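Local coordinates for protein carboxylic ester hydrolase (Aspergillus niger, PDB 7K4O) that hydrolyses ester bonds in tannins as a fungal tannase, a serine esterase of the alpha/beta-hydrolase clan that binds gallic acid in its pocket, at residues T496-A500 with N511-C515; T36-N42 with I55-T61; H222-N226 with L347-G353. All coordinates share one frame; numbering follows the deposited sequence.

In the fold
Interaction 3 is the contact that reaches the ligand pocket: His222 and Leu352 both touch the bound 3,4,5-trihydroxybenzoic acid. The same ligand is hydrogen-bonded to His465, which with Ser186 and Asp419 probably forms the catalytic triad. Interactions 1 and 2 are beta hairpins that carry N-linked sugars. Interaction 2 lies at the outer edge of the large mixed sheet, and interaction 1 belongs to a small antiparallel sheet later in the chain. No two of them touch. The centre of interaction 3 lies about 34 Å from that of interaction 1, across the centre of the chain, and about 42 Å from that of interaction 2. The centres of interactions 1 and 2 are about 34 Å apart.

Interaction 1 (T496-A500 with N511-C515); sequences TTLNA and NQQLC. With NAG (2-acetamido-2-deoxy-beta-D-glucopyranose), chain B.
Asn499 and Gln513 face each other across an antiparallel beta hairpin, as a non-hydrogen-bonded pair. Asn499 OD1 accepts two side-chain N-H groups. Gln513 NE2 donates to Asn499 OD1 at 2.9 Å, in the carbonyl plane. Asn511 ND2 donates to Asn499 OD1 from above that plane, at 3.0 Å. Gln513 NE2 also donates to Asn511 OD1, so the three amides form a closed polar network. The Gln513 chain bends at chi2 (-58°), which folds its amide back over the partner strand. The other end of this amide is held too: Thr497 OG1 donates to Gln513 OE1 at 2.7 Å. Both ends fix the rotation of the group.

Leu498 and Leu514 pair through two backbone hydrogen bonds. On their side of the sheet Ala500 CB packs on Leu514 CG at 3.9 Å. Leu498 also touches Val484 of helix 481-491, and Leu514 touches Pro476 of strand 476-477, beyond strand 498-502. Cys515 is tied to Cys532 by a disulfide.

Asn499 is N-glycosylated: ND2 is bonded to C1 of the N-acetylglucosamine and hydrogen-bonded to Thr480 OG1. The two donors on OD1 help fix this amide's turn. Asn511 ND2 gives a nearly straight bond to O6 of that sugar, at 2.8 Å.

Interaction 2 (T36-N42 with I55-T61); sequences TTEVVTN and INYCNVT. With NA (sodium ion), chain R; NAG (2-acetamido-2-deoxy-beta-D-glucopyranose), chain C; NAG (2-acetamido-2-deoxy-beta-D-glucopyranose), chain F.
Strands 36-41 and 55-61 run antiparallel, their axes 4.5 Å apart at an angle of 160°, as the two arms of a beta hairpin. Thr36 with Thr61, Glu38 with Asn59 and Val40 with Tyr57 are the hydrogen-bonded pairs.

Their side chains share one face of the sheet. Val40 lies alongside Tyr57 and sets CB over one face of the ring, a CH-pi contact 3.7 Å from the centroid. On that same face CG1 lies near CE1 and OH, and CG2 near CE2. The hydroxyls of Thr36 and Thr61 are hydrogen-bonded, OG1 to OG1, at 2.6 Å. Asn59 ND2 carries an N-acetylglucosamine and makes a weak hydrogen bond to Glu38 OE1. Glu38 CG is anti to the backbone N (chi1 178°), the chain stays extended at chi2 (180°), and OE2 binds a zinc ion. A water joins Thr36 OG1, Asn59 O and O5 of the sugar.

The other face carries Thr37, whose O and OG1 both bind a sodium ion at 2.6 Å. Thr37 OG1 is also hydrogen-bonded to Asp12. Where the chain turns at Asn42, a second glycosylated asparagine, Asn42 N donates to Asn56 OD1 at 2.8 Å.

Strand 28-47 is outermost in the mixed sheet. Strand 50-66 lies between it and strand 74-81, whose Trp79 stacks on Tyr57. On the Thr37 face, a disulfide ties Cys58 to Cys10, and Leu6 of helix 6-9 touches Val39 and Cys58. Val111 of helix 108-111 touches Tyr57.

Interaction 3 (H222-N226 with L347-G353); sequences HLYSN and LDIDQLG. With GDE (3,4,5-trihydroxybenzoic acid), chain J.
The His222 imidazole has Leu352 CB over one face, a CH-pi contact 4.0 Å from the ring centroid. At its edge, in the ring plane, stands hydroxyl OAD of the bound 3,4,5-trihydroxybenzoic acid. His222 NE2 and OAD are hydrogen-bonded at 2.7 Å. His222 NE2 also donates to OAE, at 3.2 Å, so it faces two adjacent phenolic hydroxyls, OAD closer than OAE. Leu352 CD1 packs against carbon CAJ of the ligand at 3.5 Å. His222 and Leu352 thus line part of the ligand pocket of this alpha/beta-hydrolase-clan enzyme. His222 ND1 is hydrogen-bonded to Asp333, a second-shell residue that helps hold the ring in its orientation.

The carboxylate of Asp350 is turned almost parallel to the His222 ring, the planes 6° apart. Its OD2 lies 3.3 Å from His222 CB. Asp350 is the N-cap of helix 351-361: OD2 accepts from Gly353 N at 3.0 Å, through its anti lone pair. With CG trans to the backbone N (chi1 -174°), the carboxylate swings back to this helix start.

Leu223 lies over Gly353, with CD2 3.8 Å from Gly353 C, and its other neighbours include Leu379 and Trp382 of helix 376-390. Farther from the ligand, Asn226 of helix 224-232 holds the chain leading to the cap. Its ND2 donates to Asp348 O from above the carbonyl plane. On the other branch of the amide, Asp350 N donates to a lone pair of Asn226 OD1 at 2.8 Å, nearly straight at 170°.

Interaction 1 (T496-A500 with N511-C515)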
loop_
_atom_site.group_PDB
_atom_site.type_symbol
_atom_site.label_atom_id
_atom_site.label_comp_id
_atom_site.label_asym_id
_atom_site.label_seq_id
_atom_site.Cartn_x
_atom_site.Cartn_y
_atom_site.Cartn_z
ATOM N N THR A 496 -6.036 -20.722 0.547
ATOM C CA THR A 496 -7.358 -20.621 1.199
ATOM C C THR A 496 -7.332 -19.570 2.305
ATOM O O THR A 496 -8.202 -18.648 2.317
ATOM C CB THR A 496 -7.750 -22.010 1.709
ATOM O OG1 THR A 496 -7.625 -22.901 0.600
ATOM C CG2 THR A 496 -9.158 -22.043 2.219
ATOM N N THR A 497 -6.429 -19.707 3.250
ATOM C CA THR A 497 -6.084 -18.642 4.207
ATOM C C THR A 497 -4.699 -18.129 3.826
ATOM O O THR A 497 -3.911 -18.875 3.197
ATOM C CB THR A 497 -6.136 -19.126 5.659
ATOM O OG1 THR A 497 -5.254 -20.253 5.764
ATOM C CG2 THR A 497 -7.550 -19.461 6.059
ATOM N N LEU A 498 -4.365 -16.900 4.201
ATOM C CA LEU A 498 -3.015 -16.375 3.948
ATOM C C LEU A 498 -2.124 -16.625 5.169
ATOM O O LEU A 498 -2.533 -16.305 6.300
ATOM C CB LEU A 498 -3.075 -14.883 3.618
ATOM C CG LEU A 498 -1.728 -14.248 3.254
ATOM C CD1 LEU A 498 -1.162 -14.929 2.022
ATOM C CD2 LEU A 498 -1.918 -12.745 2.987
ATOM N N ASN A 499 -0.966 -17.224 4.918
ATOM C CA ASN A 499 0.003 -17.532 5.979
ATOM C C ASN A 499 0.395 -16.250 6.696
ATOM O O ASN A 499 0.655 -15.219 6.025
ATOM C CB ASN A 499 1.221 -18.207 5.363
ATOM C CG ASN A 499 1.972 -19.072 6.339
ATOM O OD1 ASN A 499 1.350 -19.767 7.172
ATOM N ND2 ASN A 499 3.287 -19.012 6.219
ATOM N N ALA A 500 0.553 -16.287 8.018
ATOM C CA ALA A 500 0.997 -15.119 8.787
ATOM C C ALA A 500 1.816 -15.514 10.012
ATOM O O ALA A 500 1.781 -16.696 10.428
ATOM C CB ALA A 500 -0.187 -14.283 9.169
ATOM N N ASN A 511 2.698 -19.006 14.355
ATOM C CA ASN A 511 1.931 -19.016 13.099
ATOM C C ASN A 511 0.492 -18.607 13.345
ATOM O O ASN A 511 -0.070 -18.943 14.384
ATOM C CB ASN A 511 1.991 -20.382 12.443
ATOM C CG ASN A 511 1.354 -20.362 11.067
ATOM O OD1 ASN A 511 0.225 -20.831 10.908
ATOM N ND2 ASN A 511 2.047 -19.766 10.091
ATOM N N GLN A 512 -0.091 -17.899 12.380
ATOM C CA GLN A 512 -1.546 -17.652 12.278
ATOM C C GLN A 512 -1.957 -17.643 10.810
ATOM O O GLN A 512 -1.086 -17.549 9.928
ATOM C CB GLN A 512 -1.927 -16.313 12.908
ATOM C CG GLN A 512 -2.072 -16.409 14.423
ATOM C CD GLN A 512 -2.688 -15.170 15.040
ATOM O OE1 GLN A 512 -3.562 -14.520 14.475
ATOM N NE2 GLN A 512 -2.191 -14.837 16.218
ATOM N N GLN A 513 -3.230 -17.857 10.592
ATOM C CA GLN A 513 -3.830 -17.837 9.261
ATOM C C GLN A 513 -4.754 -16.620 9.154
ATOM O O GLN A 513 -5.458 -16.310 10.124
ATOM C CB GLN A 513 -4.532 -19.146 8.999
ATOM C CG GLN A 513 -3.577 -20.362 8.974
ATOM C CD GLN A 513 -2.499 -20.200 7.921
ATOM O OE1 GLN A 513 -2.811 -19.889 6.783
ATOM N NE2 GLN A 513 -1.247 -20.452 8.287
ATOM N N LEU A 514 -4.843 -16.043 7.952
ATOM C CA LEU A 514 -5.786 -14.908 7.676
ATOM C C LEU A 514 -6.890 -15.350 6.748
ATOM O O LEU A 514 -6.640 -15.975 5.693
ATOM C CB LEU A 514 -4.995 -13.733 7.102
ATOM C CG LEU A 514 -3.745 -13.271 7.812
ATOM C CD1 LEU A 514 -3.069 -12.148 7.018
ATOM C CD2 LEU A 514 -4.046 -12.783 9.218
ATOM N N CYS A 515 -8.144 -15.094 7.143
ATOM C CA CYS A 515 -9.358 -15.385 6.354
ATOM C C CYS A 515 -9.386 -14.528 5.078
ATOM O O CYS A 515 -8.965 -13.348 5.131
ATOM C CB CYS A 515 -10.629 -15.102 7.162
ATOM S SG CYS A 515 -10.751 -16.181 8.620
HETATM C C1 NAG B . 4.119 -19.830 7.074
HETATM C C2 NAG B . 5.260 -20.399 6.284
HETATM C C3 NAG B . 6.101 -21.302 7.197
HETATM C C4 NAG B . 6.546 -20.519 8.431
HETATM C C5 NAG B . 5.302 -19.956 9.105
HETATM C C6 NAG B . 5.614 -19.094 10.331
HETATM C C7 NAG B . 4.981 -20.733 3.932
HETATM C C8 NAG B . 4.479 -21.415 2.744
HETATM N N2 NAG B . 4.742 -21.138 5.184
HETATM O O3 NAG B . 7.267 -21.726 6.474
HETATM O O4 NAG B . 7.191 -21.485 9.307
HETATM O O5 NAG B . 4.621 -19.119 8.165
HETATM O O6 NAG B . 4.440 -18.559 10.864
HETATM O O7 NAG B . 5.665 -19.789 3.685
#

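Interaction 2 (T36-N42 with I55-T61)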
loop_
_atom_site.group_PDB
_atom_site.type_symbol
_atom_site.label_atom_id
_atom_site.label_comp_id
_atom_site.label_asym_id
_atom_site.label_seq_id
_atom_site.Cartn_x
_atom_site.Cartn_y
_atom_site.Cartn_z
ATOM N N THR A 36 27.104 -0.679 -14.312
ATOM C CA THR A 36 27.916 -0.980 -13.117
ATOM C C THR A 36 27.546 -2.384 -12.657
ATOM O O THR A 36 26.357 -2.768 -12.743
ATOM C CB THR A 36 27.723 0.021 -11.978
ATOM O OG1 THR A 36 26.390 -0.069 -11.450
ATOM C CG2 THR A 36 28.012 1.441 -12.422
ATOM N N THR A 37 28.524 -3.111 -12.139
ATOM C CA THR A 37 28.303 -4.446 -11.530
ATOM C C THR A 37 29.116 -4.508 -10.250
ATOM O O THR A 37 30.252 -3.992 -10.219
ATOM C CB THR A 37 28.663 -5.611 -12.467
ATOM O OG1 THR A 37 30.041 -5.479 -12.846
ATOM C CG2 THR A 37 27.788 -5.638 -13.704
ATOM N N GLU A 38 28.560 -5.120 -9.262
ATOM C CA GLU A 38 29.202 -5.275 -7.955
ATOM C C GLU A 38 28.729 -6.552 -7.277
ATOM O O GLU A 38 27.528 -6.746 -7.046
ATOM C CB GLU A 38 28.862 -4.064 -7.116
ATOM C CG GLU A 38 29.440 -4.191 -5.779
ATOM C CD GLU A 38 29.145 -3.012 -4.886
ATOM O OE1 GLU A 38 28.192 -2.247 -5.136
ATOM O OE2 GLU A 38 29.878 -2.924 -3.927
ATOM N N VAL A 39 29.660 -7.436 -6.926
ATOM C CA VAL A 39 29.355 -8.616 -6.091
ATOM C C VAL A 39 29.058 -8.227 -4.661
ATOM O O VAL A 39 29.864 -7.483 -4.054
ATOM C CB VAL A 39 30.481 -9.666 -6.136
ATOM C CG1 VAL A 39 30.209 -10.780 -5.165
ATOM C CG2 VAL A 39 30.680 -10.187 -7.537
ATOM N N VAL A 40 27.979 -8.718 -4.116
ATOM C CA VAL A 40 27.618 -8.596 -2.675
ATOM C C VAL A 40 27.540 -9.982 -2.082
ATOM O O VAL A 40 26.781 -10.830 -2.587
ATOM C CB VAL A 40 26.300 -7.854 -2.455
ATOM C CG1 VAL A 40 25.945 -7.768 -0.983
ATOM C CG2 VAL A 40 26.386 -6.488 -3.119
ATOM N N THR A 41 28.357 -10.228 -1.067
ATOM C CA THR A 41 28.486 -11.561 -0.460
ATOM C C THR A 41 28.028 -11.545 0.991
ATOM O O THR A 41 28.373 -10.591 1.734
ATOM C CB THR A 41 29.953 -12.001 -0.553
ATOM O OG1 THR A 41 30.349 -11.962 -1.917
ATOM C CG2 THR A 41 30.150 -13.359 0.076
ATOM N N ASN A 42 27.267 -12.549 1.387
ATOM C CA ASN A 42 26.838 -12.799 2.774
ATOM C C ASN A 42 26.147 -11.583 3.369
ATOM O O ASN A 42 26.476 -11.181 4.510
ATOM C CB ASN A 42 27.991 -13.236 3.679
ATOM C CG ASN A 42 28.529 -14.590 3.280
ATOM O OD1 ASN A 42 28.020 -15.221 2.365
ATOM N ND2 ASN A 42 29.565 -15.053 3.975
ATOM N N ILE A 55 22.096 -13.480 1.891
ATOM C CA ILE A 55 22.035 -13.576 0.397
ATOM C C ILE A 55 23.340 -13.159 -0.243
ATOM O O ILE A 55 24.106 -12.352 0.318
ATOM C CB ILE A 55 20.843 -12.778 -0.181
ATOM C CG1 ILE A 55 20.923 -11.314 0.193
ATOM C CG2 ILE A 55 19.560 -13.395 0.313
ATOM C CD1 ILE A 55 19.832 -10.461 -0.442
ATOM N N ASN A 56 23.576 -13.689 -1.445
ATOM C CA ASN A 56 24.672 -13.287 -2.336
ATOM C C ASN A 56 24.030 -12.823 -3.647
ATOM O O ASN A 56 23.068 -13.504 -4.094
ATOM C CB ASN A 56 25.595 -14.468 -2.677
ATOM C CG ASN A 56 26.089 -15.150 -1.416
ATOM O OD1 ASN A 56 26.668 -14.525 -0.557
ATOM N ND2 ASN A 56 25.852 -16.438 -1.296
ATOM N N TYR A 57 24.559 -11.781 -4.260
ATOM C CA TYR A 57 24.010 -11.296 -5.552
ATOM C C TYR A 57 24.972 -10.397 -6.263
ATOM O O TYR A 57 25.976 -9.920 -5.700
ATOM C CB TYR A 57 22.650 -10.615 -5.292
ATOM C CG TYR A 57 22.683 -9.444 -4.346
ATOM C CD1 TYR A 57 22.548 -9.640 -2.987
ATOM C CD2 TYR A 57 22.886 -8.152 -4.819
ATOM C CE1 TYR A 57 22.594 -8.574 -2.092
ATOM C CE2 TYR A 57 22.926 -7.082 -3.936
ATOM C CZ TYR A 57 22.804 -7.299 -2.586
ATOM O OH TYR A 57 22.866 -6.212 -1.746
ATOM N N CYS A 58 24.643 -10.135 -7.508
ATOM C CA CYS A 58 25.263 -9.144 -8.368
ATOM C C CYS A 58 24.395 -7.906 -8.363
ATOM O O CYS A 58 23.255 -7.985 -8.881
ATOM C CB CYS A 58 25.426 -9.658 -9.773
ATOM S SG CYS A 58 26.343 -8.514 -10.810
ATOM N N ASN A 59 24.920 -6.814 -7.836
ATOM C CA ASN A 59 24.204 -5.517 -7.879
ATOM C C ASN A 59 24.517 -4.853 -9.206
ATOM O O ASN A 59 25.671 -4.381 -9.418
ATOM C CB ASN A 59 24.610 -4.675 -6.679
ATOM C CG ASN A 59 24.193 -3.220 -6.758
ATOM O OD1 ASN A 59 23.201 -2.915 -7.409
ATOM N ND2 ASN A 59 25.010 -2.315 -6.175
ATOM N N VAL A 60 23.505 -4.668 -10.062
ATOM C CA VAL A 60 23.642 -4.084 -11.415
ATOM C C VAL A 60 22.921 -2.728 -11.431
ATOM O O VAL A 60 21.772 -2.657 -10.978
ATOM C CB VAL A 60 23.015 -4.983 -12.494
ATOM C CG1 VAL A 60 23.091 -4.343 -13.859
ATOM C CG2 VAL A 60 23.712 -6.348 -12.495
ATOM N N THR A 61 23.561 -1.717 -11.973
ATOM C CA THR A 61 22.809 -0.492 -12.366
ATOM C C THR A 61 23.124 -0.130 -13.796
ATOM O O THR A 61 24.193 -0.434 -14.329
ATOM C CB THR A 61 22.989 0.738 -11.459
ATOM O OG1 THR A 61 24.236 1.378 -11.763
ATOM C CG2 THR A 61 22.824 0.418 -10.002
HETATM NA NA NA R . 32.245 -4.502 -11.874
HETATM C C1 NAG C . 24.669 -0.901 -6.152
HETATM C C2 NAG C . 24.937 -0.357 -4.754
HETATM C C3 NAG C . 24.687 1.154 -4.800
HETATM C C4 NAG C . 25.484 1.779 -5.852
HETATM C C5 NAG C . 25.244 1.107 -7.205
HETATM C C6 NAG C . 26.067 1.618 -8.337
HETATM C C7 NAG C . 24.570 -2.001 -2.984
HETATM C C8 NAG C . 23.637 -2.471 -1.991
HETATM N N2 NAG C . 24.108 -0.959 -3.761
HETATM O O3 NAG C . 24.972 1.674 -3.514
HETATM O O4 NAG C . 25.004 3.114 -6.002
HETATM O O5 NAG C . 25.492 -0.294 -7.083
HETATM O O6 NAG C . 27.473 1.682 -8.074
HETATM O O7 NAG C . 25.667 -2.500 -3.170
HETATM C C1 NAG F . 30.201 -16.324 3.674
HETATM C C2 NAG F . 31.718 -16.239 4.008
HETATM C C3 NAG F . 32.372 -17.588 3.834
HETATM C C4 NAG F . 31.623 -18.591 4.645
HETATM C C5 NAG F . 30.107 -18.561 4.305
HETATM C C6 NAG F . 29.292 -19.572 5.123
HETATM C C7 NAG F . 32.600 -14.009 3.551
HETATM C C8 NAG F . 33.095 -13.114 2.497
HETATM N N2 NAG F . 32.381 -15.272 3.146
HETATM O O3 NAG F . 33.718 -17.420 4.234
HETATM O O4 NAG F . 32.151 -19.860 4.180
HETATM O O5 NAG F . 29.613 -17.266 4.584
HETATM O O6 NAG F . 29.384 -19.215 6.519
HETATM O O7 NAG F . 32.356 -13.615 4.688
HETATM O O HOH W 1 26.564 -1.811 -9.427
HETATM O O HOH W 2 31.168 -1.974 -12.521
HETATM O O HOH W 3 33.177 -5.453 -14.193
HETATM O O HOH W 4 31.794 -6.833 -10.589
#

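Interaction 3 (H222-N226 with L347-G353)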
loop_
_atom_site.group_PDB
_atom_site.type_symbol
_atom_site.label_atom_id
_atom_site.label_comp_id
_atom_site.label_asym_id
_atom_site.label_seq_id
_atom_site.Cartn_x
_atom_site.Cartn_y
_atom_site.Cartn_z
ATOM N N HIS A 222 -7.030 12.697 3.781
ATOM C CA HIS A 222 -6.000 12.980 4.797
ATOM C C HIS A 222 -6.276 14.352 5.471
ATOM O O HIS A 222 -5.727 14.564 6.549
ATOM C CB HIS A 222 -4.608 12.956 4.217
ATOM C CG HIS A 222 -3.983 11.594 4.171
ATOM N ND1 HIS A 222 -3.681 10.904 5.342
ATOM C CD2 HIS A 222 -3.571 10.818 3.121
ATOM C CE1 HIS A 222 -3.053 9.774 5.011
ATOM N NE2 HIS A 222 -2.988 9.684 3.639
ATOM N N LEU A 223 -7.076 15.208 4.836
ATOM C CA LEU A 223 -7.418 16.556 5.396
ATOM C C LEU A 223 -8.712 16.436 6.178
ATOM O O LEU A 223 -9.062 17.421 6.813
ATOM C CB LEU A 223 -7.551 17.586 4.266
ATOM C CG LEU A 223 -6.280 17.944 3.528
ATOM C CD1 LEU A 223 -6.548 18.988 2.419
ATOM C CD2 LEU A 223 -5.200 18.457 4.438
ATOM N N TYR A 224 -9.439 15.311 6.116
ATOM C CA TYR A 224 -10.790 15.226 6.723
ATOM C C TYR A 224 -10.731 15.495 8.250
ATOM O O TYR A 224 -11.477 16.368 8.768
ATOM C CB TYR A 224 -11.456 13.895 6.449
ATOM C CG TYR A 224 -12.812 13.755 7.063
ATOM C CD1 TYR A 224 -13.768 14.753 6.935
ATOM C CD2 TYR A 224 -13.122 12.658 7.840
ATOM C CE1 TYR A 224 -14.999 14.637 7.558
ATOM C CE2 TYR A 224 -14.355 12.525 8.443
ATOM C CZ TYR A 224 -15.285 13.543 8.351
ATOM O OH TYR A 224 -16.529 13.388 8.947
ATOM N N SER A 225 -9.895 14.788 8.992
ATOM C CA SER A 225 -9.750 15.001 10.457
ATOM C C SER A 225 -9.471 16.489 10.769
ATOM O O SER A 225 -10.097 17.030 11.697
ATOM C CB SER A 225 -8.678 14.142 11.013
ATOM O OG SER A 225 -9.077 12.784 10.976
ATOM N N ASN A 226 -8.551 17.114 10.061
ATOM C CA ASN A 226 -8.243 18.558 10.204
ATOM C C ASN A 226 -9.536 19.373 10.047
ATOM O O ASN A 226 -9.784 20.311 10.876
ATOM C CB ASN A 226 -7.254 19.051 9.163
ATOM C CG ASN A 226 -5.814 18.634 9.319
ATOM O OD1 ASN A 226 -5.094 18.579 8.317
ATOM N ND2 ASN A 226 -5.364 18.370 10.535
ATOM N N LEU A 347 -4.548 23.478 15.210
ATOM C CA LEU A 347 -4.525 22.793 13.896
ATOM C C LEU A 347 -3.086 22.436 13.517
ATOM O O LEU A 347 -2.176 23.272 13.607
ATOM C CB LEU A 347 -5.189 23.732 12.890
ATOM C CG LEU A 347 -5.174 23.286 11.433
ATOM C CD1 LEU A 347 -5.990 22.012 11.290
ATOM C CD2 LEU A 347 -5.761 24.373 10.552
ATOM N N ASP A 348 -2.896 21.210 13.032
ATOM C CA ASP A 348 -1.620 20.748 12.445
ATOM C C ASP A 348 -1.943 20.096 11.091
ATOM O O ASP A 348 -2.438 18.951 11.111
ATOM C CB ASP A 348 -0.929 19.776 13.397
ATOM C CG ASP A 348 0.481 19.417 12.963
ATOM O OD1 ASP A 348 0.926 19.899 11.894
ATOM O OD2 ASP A 348 1.129 18.655 13.709
ATOM N N ILE A 349 -1.762 20.834 9.999
ATOM C CA ILE A 349 -2.263 20.406 8.657
ATOM C C ILE A 349 -1.552 19.113 8.260
ATOM O O ILE A 349 -0.310 19.098 8.250
ATOM C CB ILE A 349 -2.081 21.513 7.606
ATOM C CG1 ILE A 349 -2.934 22.723 7.982
ATOM C CG2 ILE A 349 -2.476 20.978 6.232
ATOM C CD1 ILE A 349 -2.631 23.962 7.200
ATOM N N ASP A 350 -2.328 18.086 7.945
ATOM C CA ASP A 350 -1.754 16.789 7.533
ATOM C C ASP A 350 -0.866 16.953 6.294
ATOM O O ASP A 350 -1.327 17.481 5.280
ATOM C CB ASP A 350 -2.869 15.804 7.276
ATOM C CG ASP A 350 -2.291 14.438 7.000
ATOM O OD1 ASP A 350 -2.049 13.720 7.959
ATOM O OD2 ASP A 350 -2.000 14.168 5.825
ATOM N N GLN A 351 0.353 16.435 6.374
ATOM C CA GLN A 351 1.401 16.605 5.346
ATOM C C GLN A 351 0.944 15.926 4.029
ATOM O O GLN A 351 1.149 16.535 2.983
ATOM C CB GLN A 351 2.728 16.043 5.851
ATOM C CG GLN A 351 3.940 16.482 5.018
ATOM C CD GLN A 351 4.142 15.754 3.696
ATOM O OE1 GLN A 351 3.804 14.586 3.544
ATOM N NE2 GLN A 351 4.683 16.451 2.703
ATOM N N LEU A 352 0.457 14.694 4.066
ATOM C CA LEU A 352 0.140 13.981 2.803
ATOM C C LEU A 352 -1.055 14.652 2.135
ATOM O O LEU A 352 -1.063 14.817 0.914
ATOM C CB LEU A 352 -0.150 12.505 3.077
ATOM C CG LEU A 352 1.094 11.617 3.149
ATOM C CD1 LEU A 352 0.705 10.249 3.645
ATOM C CD2 LEU A 352 1.790 11.485 1.794
ATOM N N GLY A 353 -2.066 15.027 2.911
ATOM C CA GLY A 353 -3.228 15.691 2.330
ATOM C C GLY A 353 -2.856 17.046 1.756
ATOM O O GLY A 353 -3.253 17.366 0.619
HETATM O OAA GDE J . 3.297 4.999 0.592
HETATM O OAB GDE J . 3.017 5.225 2.775
HETATM O OAC GDE J . -0.057 8.401 -1.316
HETATM O OAD GDE J . -1.575 7.450 3.113
HETATM O OAE GDE J . -1.913 8.704 0.776
HETATM C CAF GDE J . 1.300 6.932 0.122
HETATM C CAG GDE J . 0.527 6.445 2.386
HETATM C CAH GDE J . 2.671 5.469 1.590
HETATM C CAI GDE J . 0.171 7.739 -0.088
HETATM C CAJ GDE J . -0.595 7.290 2.188
HETATM C CAK GDE J . 1.467 6.357 1.371
HETATM C CAL GDE J . -0.767 7.891 0.970
#